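Local coordinates for protein putative isochorismatase (Burkholderia xenovorans, PDB 3OQP) that is probably a hydrolase of the isochorismatase family, related to nicotinamidases, although its natural substrate is not established, at residues A[162-165]-A[166-170]; A[154-157]-A[158-162]; A[42-46]-A[47-51]. One frame throughout, in Å; residues are numbered along the deposited sequence.

Contact 1. Residues A[162-165]-A[166-170]; sequences HRVF and SVVLQ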
loop_
_atom_site.group_PDB
_atom_site.type_symbol
_atom_site.label_atom_id
_atom_site.label_comp_id
_atom_site.label_asym_id
_atom_site.label_seq_id
_atom_site.Cartn_x
_atom_site.Cartn_y
_atom_site.Cartn_z
ATOM N N HIS A 162 -10.833 -4.830 0.582
ATOM C CA HIS A 162 -10.365 -5.718 -0.437
ATOM C C HIS A 162 -10.604 -5.194 -1.829
ATOM O O HIS A 162 -9.740 -5.268 -2.691
ATOM C CB HIS A 162 -10.974 -7.110 -0.253
ATOM C CG HIS A 162 -10.504 -8.127 -1.238
ATOM N ND1 HIS A 162 -9.283 -8.761 -1.144
ATOM C CD2 HIS A 162 -11.122 -8.628 -2.325
ATOM C CE1 HIS A 162 -9.196 -9.630 -2.142
ATOM N NE2 HIS A 162 -10.297 -9.574 -2.866
ATOM N N ARG A 163 -11.789 -4.633 -2.033
ATOM C CA ARG A 163 -12.122 -4.023 -3.311
ATOM C C ARG A 163 -11.237 -2.820 -3.645
ATOM O O ARG A 163 -10.720 -2.700 -4.785
ATOM C CB ARG A 163 -13.593 -3.660 -3.409
ATOM C CG ARG A 163 -13.986 -2.940 -4.684
ATOM C CD ARG A 163 -15.489 -2.860 -5.001
ATOM N NE ARG A 163 -16.214 -2.471 -3.795
ATOM C CZ ARG A 163 -16.370 -1.229 -3.349
ATOM N NH1 ARG A 163 -15.953 -0.196 -4.042
ATOM N NH2 ARG A 163 -16.976 -1.023 -2.192
ATOM N N VAL A 164 -11.150 -1.890 -2.728
ATOM C CA VAL A 164 -10.294 -0.727 -2.903
ATOM C C VAL A 164 -8.890 -1.170 -3.297
ATOM O O VAL A 164 -8.309 -0.668 -4.208
ATOM C CB VAL A 164 -10.333 0.224 -1.705
ATOM C CG1 VAL A 164 -9.082 1.114 -1.696
ATOM C CG2 VAL A 164 -11.608 1.078 -1.730
ATOM N N PHE A 165 -8.302 -2.078 -2.516
ATOM C CA PHE A 165 -6.954 -2.513 -2.800
ATOM C C PHE A 165 -6.873 -3.226 -4.142
ATOM O O PHE A 165 -5.927 -2.994 -4.902
ATOM C CB PHE A 165 -6.340 -3.339 -1.632
ATOM C CG PHE A 165 -5.666 -2.490 -0.601
ATOM C CD1 PHE A 165 -6.390 -1.804 0.340
ATOM C CD2 PHE A 165 -4.273 -2.380 -0.616
ATOM C CE1 PHE A 165 -5.779 -1.009 1.251
ATOM C CE2 PHE A 165 -3.661 -1.603 0.320
ATOM C CZ PHE A 165 -4.411 -0.912 1.235
ATOM N N SER A 166 -7.868 -4.036 -4.503
ATOM C CA SER A 166 -7.853 -4.721 -5.775
ATOM C C SER A 166 -7.861 -3.725 -6.938
ATOM O O SER A 166 -7.117 -3.873 -7.883
ATOM C CB SER A 166 -9.079 -5.636 -5.908
ATOM O OG SER A 166 -9.041 -6.689 -4.959
ATOM N N VAL A 167 -8.716 -2.709 -6.822
ATOM C CA VAL A 167 -8.806 -1.685 -7.859
ATOM C C VAL A 167 -7.552 -0.794 -7.978
ATOM O O VAL A 167 -7.003 -0.544 -9.032
ATOM C CB VAL A 167 -10.110 -0.857 -7.653
ATOM C CG1 VAL A 167 -10.144 0.304 -8.581
ATOM C CG2 VAL A 167 -11.365 -1.793 -7.805
ATOM N N VAL A 168 -7.017 -0.421 -6.806
ATOM C CA VAL A 168 -5.779 0.347 -6.785
ATOM C C VAL A 168 -4.616 -0.480 -7.316
ATOM O O VAL A 168 -3.815 -0.010 -8.112
ATOM C CB VAL A 168 -5.493 0.894 -5.391
ATOM C CG1 VAL A 168 -4.077 1.504 -5.269
ATOM C CG2 VAL A 168 -6.504 1.973 -5.008
ATOM N N LEU A 169 -4.567 -1.734 -6.942
ATOM C CA LEU A 169 -3.482 -2.585 -7.454
ATOM C C LEU A 169 -3.557 -2.647 -8.978
ATOM O O LEU A 169 -2.551 -2.524 -9.677
ATOM C CB LEU A 169 -3.554 -3.960 -6.873
ATOM C CG LEU A 169 -3.057 -4.055 -5.423
ATOM C CD1 LEU A 169 -3.455 -5.450 -4.909
ATOM C CD2 LEU A 169 -1.574 -3.822 -5.238
ATOM N N GLN A 170 -4.747 -2.903 -9.503
ATOM C CA GLN A 170 -4.935 -3.004 -10.969
ATOM C C GLN A 170 -4.550 -1.729 -11.686
ATOM O O GLN A 170 -4.088 -1.775 -12.838
ATOM C CB GLN A 170 -6.338 -3.475 -11.304
ATOM C CG GLN A 170 -6.614 -3.624 -12.772
ATOM C CD GLN A 170 -5.854 -4.740 -13.448
ATOM O OE1 GLN A 170 -5.227 -5.540 -12.787
ATOM N NE2 GLN A 170 -5.893 -4.798 -14.764
#
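The imidazole of H162 carries the hydroxyl of S166 over one face: S166 OG stands 3.8 Å above the ring plane, displaced toward the rim, with H162 NE2 the ring atom nearest to it. Both nitrogens at the edge of this ring are engaged elsewhere, ND1 with T119 OG1 and NE2 with the carbonyl of H141, which fixes how the imidazole is turned. The other ring, that of F165, stacks on F165 of the second subunit. The S166 hydroxyl is bound to the backbone, OG donating to H162 O at 2.8 Å. The chi1 of S166, -65°, sets OG beside the serine's own N, turned back toward the preceding turn. H162 O therefore has two donors, since S166 N also reaches it at 2.9 Å, and they approach from opposite faces of the carbonyl plane; the hydroxyl lies 37° out of that plane.

R163 forms salt bridges with E159 and with E160 of the second subunit. Further along, V164 CG1 meets V168 CG2 at 4.3 Å, and L169 packs on F139 and I127. V167 N to R163 O and V168 N to V164 O (both 2.9 Å), then L169 N to F165 O (2.8 Å), continue the i to i+4 ladder of an alpha-helix, here helix 158-173, whose residues at this point are largely buried and partly face the second subunit.

Contact 2. Residues A[154-157]-A[158-162]; sequences GFAS and AEEIH
A capping box opens helix 158-173, S157 standing at the N-cap and E160 three residues on. Each of the two residues binds the other's backbone NH through its side chain. S157 OG accepts from E160 N at 3.1 Å, and E160 OE1 accepts from S157 N at 3.0 Å in a fairly straight bond, with an N-H...O angle of 162°. The serine hydroxyl can face the first turn because chi1 of 67° places OG between its own N and carbonyl carbon. On the glutamate, CG lies beside the backbone N and the chain runs extended beyond it, passing the hydroxyl with E160 CG 3.3 Å from S157 OG before the carboxylate arrives at the serine NH. E160 OE1 receives that NH on its anti lone pair, the one directed away from OE2, while OE2 makes a salt bridge with R163 of the second subunit. The carboxylate is thus gripped by both its oxygens, and the neighbouring arginine would be expected to favour its ionised form.

After the cap, I161 N donates to S157 O at 2.9 Å, the first i to i+4 bond of the helix. I161 CG1 runs alongside S157 O (3.2 Å) and meets A156 CB at 3.7 Å, an apolar contact beside the capping box.

The chain turns sharply here, strand 154-156 and the start of the helix lying at 83° to one another. A156 pairs through its backbone with Y149 of strand 149-151, the other strand of a small antiparallel sheet, and I161 also packs on Y149. On the side of the second subunit, V164 of that chain lies against A156, E160 and I161.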
loop_
_atom_site.group_PDB
_atom_site.type_symbol
_atom_site.label_atom_id
_atom_site.label_comp_id
_atom_site.label_asym_id
_atom_site.label_seq_id
_atom_site.Cartn_x
_atom_site.Cartn_y
_atom_site.Cartn_z
ATOM N N GLY A 154 -11.648 5.989 11.123
ATOM C CA GLY A 154 -12.961 5.651 10.578
ATOM C C GLY A 154 -13.200 4.160 10.521
ATOM O O GLY A 154 -12.562 3.385 11.203
ATOM N N PHE A 155 -14.221 3.775 9.777
ATOM C CA PHE A 155 -14.626 2.407 9.595
ATOM C C PHE A 155 -14.463 2.036 8.130
ATOM O O PHE A 155 -14.805 2.839 7.219
ATOM C CB PHE A 155 -16.125 2.246 9.973
ATOM C CG PHE A 155 -16.686 0.901 9.619
ATOM C CD1 PHE A 155 -16.552 -0.143 10.464
ATOM C CD2 PHE A 155 -17.228 0.666 8.376
ATOM C CE1 PHE A 155 -17.014 -1.415 10.109
ATOM C CE2 PHE A 155 -17.711 -0.604 8.029
ATOM C CZ PHE A 155 -17.591 -1.603 8.886
ATOM N N ALA A 156 -14.021 0.793 7.870
ATOM C CA ALA A 156 -14.081 0.235 6.503
ATOM C C ALA A 156 -14.337 -1.262 6.632
ATOM O O ALA A 156 -13.669 -1.945 7.432
ATOM C CB ALA A 156 -12.770 0.474 5.764
ATOM N N SER A 157 -15.288 -1.783 5.853
ATOM C CA SER A 157 -15.589 -3.208 5.854
ATOM C C SER A 157 -14.478 -3.994 5.138
ATOM O O SER A 157 -13.701 -3.442 4.353
ATOM C CB SER A 157 -16.920 -3.466 5.185
ATOM O OG SER A 157 -16.871 -3.178 3.827
ATOM N N ALA A 158 -14.493 -5.301 5.318
ATOM C CA ALA A 158 -13.561 -6.161 4.619
ATOM C C ALA A 158 -13.792 -6.078 3.117
ATOM O O ALA A 158 -12.825 -6.048 2.348
ATOM C CB ALA A 158 -13.626 -7.615 5.114
ATOM N N GLU A 159 -15.058 -6.022 2.658
ATOM C CA GLU A 159 -15.329 -5.921 1.249
ATOM C C GLU A 159 -14.776 -4.607 0.693
ATOM O O GLU A 159 -14.185 -4.579 -0.384
ATOM C CB GLU A 159 -16.835 -6.039 0.963
ATOM C CG GLU A 159 -17.205 -6.101 -0.539
ATOM C CD GLU A 159 -17.156 -4.771 -1.269
ATOM O OE1 GLU A 159 -17.328 -3.673 -0.651
ATOM O OE2 GLU A 159 -17.026 -4.831 -2.527
ATOM N N GLU A 160 -14.974 -3.512 1.407
ATOM C CA GLU A 160 -14.517 -2.210 0.915
ATOM C C GLU A 160 -12.980 -2.223 0.843
ATOM O O GLU A 160 -12.376 -1.761 -0.118
ATOM C CB GLU A 160 -14.949 -1.054 1.807
ATOM C CG GLU A 160 -16.365 -0.633 1.724
ATOM C CD GLU A 160 -16.718 0.439 2.731
ATOM O OE1 GLU A 160 -16.301 0.324 3.928
ATOM O OE2 GLU A 160 -17.459 1.372 2.345
ATOM N N ILE A 161 -12.333 -2.739 1.880
ATOM C CA ILE A 161 -10.859 -2.771 1.916
ATOM C C ILE A 161 -10.342 -3.613 0.728
ATOM O O ILE A 161 -9.438 -3.199 0.022
ATOM C CB ILE A 161 -10.308 -3.248 3.261
ATOM C CG1 ILE A 161 -10.706 -2.267 4.352
ATOM C CG2 ILE A 161 -8.764 -3.454 3.170
ATOM C CD1 ILE A 161 -10.339 -2.671 5.749
ATOM N N HIS A 162 -10.833 -4.830 0.582
ATOM C CA HIS A 162 -10.365 -5.718 -0.437
ATOM C C HIS A 162 -10.604 -5.194 -1.829
ATOM O O HIS A 162 -9.740 -5.268 -2.691
ATOM C CB HIS A 162 -10.974 -7.110 -0.253
ATOM C CG HIS A 162 -10.504 -8.127 -1.238
ATOM N ND1 HIS A 162 -9.283 -8.761 -1.144
ATOM C CD2 HIS A 162 -11.122 -8.628 -2.325
ATOM C CE1 HIS A 162 -9.196 -9.630 -2.142
ATOM N NE2 HIS A 162 -10.297 -9.574 -2.866
#

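Contact 3. Residues A[42-46]-A[47-51]; sequences DAARA and AGVPV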
loop_
_atom_site.group_PDB
_atom_site.type_symbol
_atom_site.label_atom_id
_atom_site.label_comp_id
_atom_site.label_asym_id
_atom_site.label_seq_id
_atom_site.Cartn_x
_atom_site.Cartn_y
_atom_site.Cartn_z
ATOM N N ASP A 42 -1.342 -26.197 -6.392
ATOM C CA ASP A 42 -1.315 -27.446 -7.139
ATOM C C ASP A 42 -0.995 -27.194 -8.589
ATOM O O ASP A 42 -0.271 -27.958 -9.225
ATOM C CB ASP A 42 -2.645 -28.166 -6.993
ATOM C CG ASP A 42 -2.863 -28.725 -5.623
ATOM O OD1 ASP A 42 -1.897 -28.859 -4.826
ATOM O OD2 ASP A 42 -4.040 -29.038 -5.245
ATOM N N ALA A 43 -1.572 -26.132 -9.143
ATOM C CA ALA A 43 -1.302 -25.759 -10.518
ATOM C C ALA A 43 0.151 -25.359 -10.681
ATOM O O ALA A 43 0.797 -25.744 -11.677
ATOM C CB ALA A 43 -2.229 -24.630 -10.948
ATOM N N ALA A 44 0.666 -24.575 -9.737
ATOM C CA ALA A 44 2.079 -24.135 -9.791
ATOM C C ALA A 44 2.996 -25.345 -9.800
ATOM O O ALA A 44 3.945 -25.406 -10.589
ATOM C CB ALA A 44 2.392 -23.250 -8.584
ATOM N N ARG A 45 2.750 -26.307 -8.911
ATOM C CA ARG A 45 3.641 -27.484 -8.799
ATOM C C ARG A 45 3.629 -28.252 -10.129
ATOM O O ARG A 45 4.665 -28.650 -10.628
ATOM C CB ARG A 45 3.240 -28.307 -7.604
ATOM C CG ARG A 45 4.216 -29.495 -7.334
ATOM C CD ARG A 45 3.854 -30.331 -6.097
ATOM N NE ARG A 45 4.865 -31.385 -5.882
ATOM C CZ ARG A 45 4.723 -32.440 -5.065
ATOM N NH1 ARG A 45 3.597 -32.627 -4.358
ATOM N NH2 ARG A 45 5.724 -33.328 -4.951
ATOM N N ALA A 46 2.445 -28.372 -10.751
ATOM C CA ALA A 46 2.311 -29.128 -12.000
ATOM C C ALA A 46 3.034 -28.428 -13.164
ATOM O O ALA A 46 3.602 -29.095 -14.033
ATOM C CB ALA A 46 0.849 -29.359 -12.340
ATOM N N ALA A 47 3.094 -27.098 -13.114
ATOM C CA ALA A 47 3.661 -26.274 -14.152
ATOM C C ALA A 47 5.113 -25.875 -13.902
ATOM O O ALA A 47 5.710 -25.171 -14.705
ATOM C CB ALA A 47 2.798 -25.006 -14.324
ATOM N N GLY A 48 5.683 -26.258 -12.766
ATOM C CA GLY A 48 7.055 -25.902 -12.493
ATOM C C GLY A 48 7.243 -24.451 -12.088
ATOM O O GLY A 48 8.313 -23.901 -12.219
ATOM N N VAL A 49 6.186 -23.813 -11.602
ATOM C CA VAL A 49 6.268 -22.478 -10.997
ATOM C C VAL A 49 6.719 -22.648 -9.550
ATOM O O VAL A 49 6.011 -23.306 -8.811
ATOM C CB VAL A 49 4.870 -21.804 -11.031
ATOM C CG1 VAL A 49 4.873 -20.497 -10.216
ATOM C CG2 VAL A 49 4.406 -21.535 -12.474
ATOM N N PRO A 50 7.860 -22.052 -9.148
ATOM C CA PRO A 50 8.288 -22.202 -7.766
ATOM C C PRO A 50 7.243 -21.629 -6.818
ATOM O O PRO A 50 6.658 -20.573 -7.085
ATOM C CB PRO A 50 9.605 -21.404 -7.720
ATOM C CG PRO A 50 10.094 -21.341 -9.086
ATOM C CD PRO A 50 8.886 -21.375 -9.950
ATOM N N VAL A 51 7.051 -22.319 -5.706
ATOM C CA VAL A 51 6.114 -21.966 -4.693
ATOM C C VAL A 51 6.857 -21.573 -3.433
ATOM O O VAL A 51 7.703 -22.346 -2.886
ATOM C CB VAL A 51 5.189 -23.156 -4.382
ATOM C CG1 VAL A 51 4.258 -22.833 -3.164
ATOM C CG2 VAL A 51 4.364 -23.503 -5.628
#
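A43 offers its carbonyl to the end of the helix, accepting from A47 N at 3.0 Å in a bond bent to 137° at the hydrogen. A44 takes a large part in the contact. Its oxygen receives V49 N at 2.9 Å and a weak second bond from A47 N. The methyl of A44 faces the chain as it comes back past the helix: A44 CB lies 3.8 Å from V49 CB and 3.6 Å from V51 CG2, so that one small side chain packs against two valines. V51 presents CG2 to this methyl because its CG1 is anti to the backbone N (chi1 174°), which leaves CG2 on the N side. The same alanine also packs on W182 of helix 179-188, while A47 and V49 touch V186 there. R45 O takes a weak bond from G48 N, at 3.4 Å.

G48 then leaves helical geometry with a positive phi of 76°, a conformation that favours glycine, and the chain reverses into P50 and V51, whose backbones already bond to L9 and to D84 and H85. The bond from V49 N back to A44 O, the weak one from G48 N to R45 O and the positive phi of G48 together define a Schellman motif, terminating helix 30-47 and leading into strand 51-56 of the parallel sheet in an alpha/beta fold.

In the fold
Contact 2 joins strand 154-156 to the start of helix 158-173 and is partly buried; contact 1 continues along the helix through a buried part, the two sharing H162 with centres 11 Å apart. Both touch the second subunit, and the E160-R163 salt bridge between subunits links them. Contact 3 lies on the opposite side of the chain's centre, its centre 26 Å from contact 1 and 32 Å from contact 2, and no other chain of the assembly touches it. The chemistry follows position: a capping box at the helix start; helical backbone bonds, a serine-to-carbonyl bond and intersubunit packing in the middle; and a Schellman motif, with no side-chain polar bond between its segments, at the more exposed end of helix 30-47.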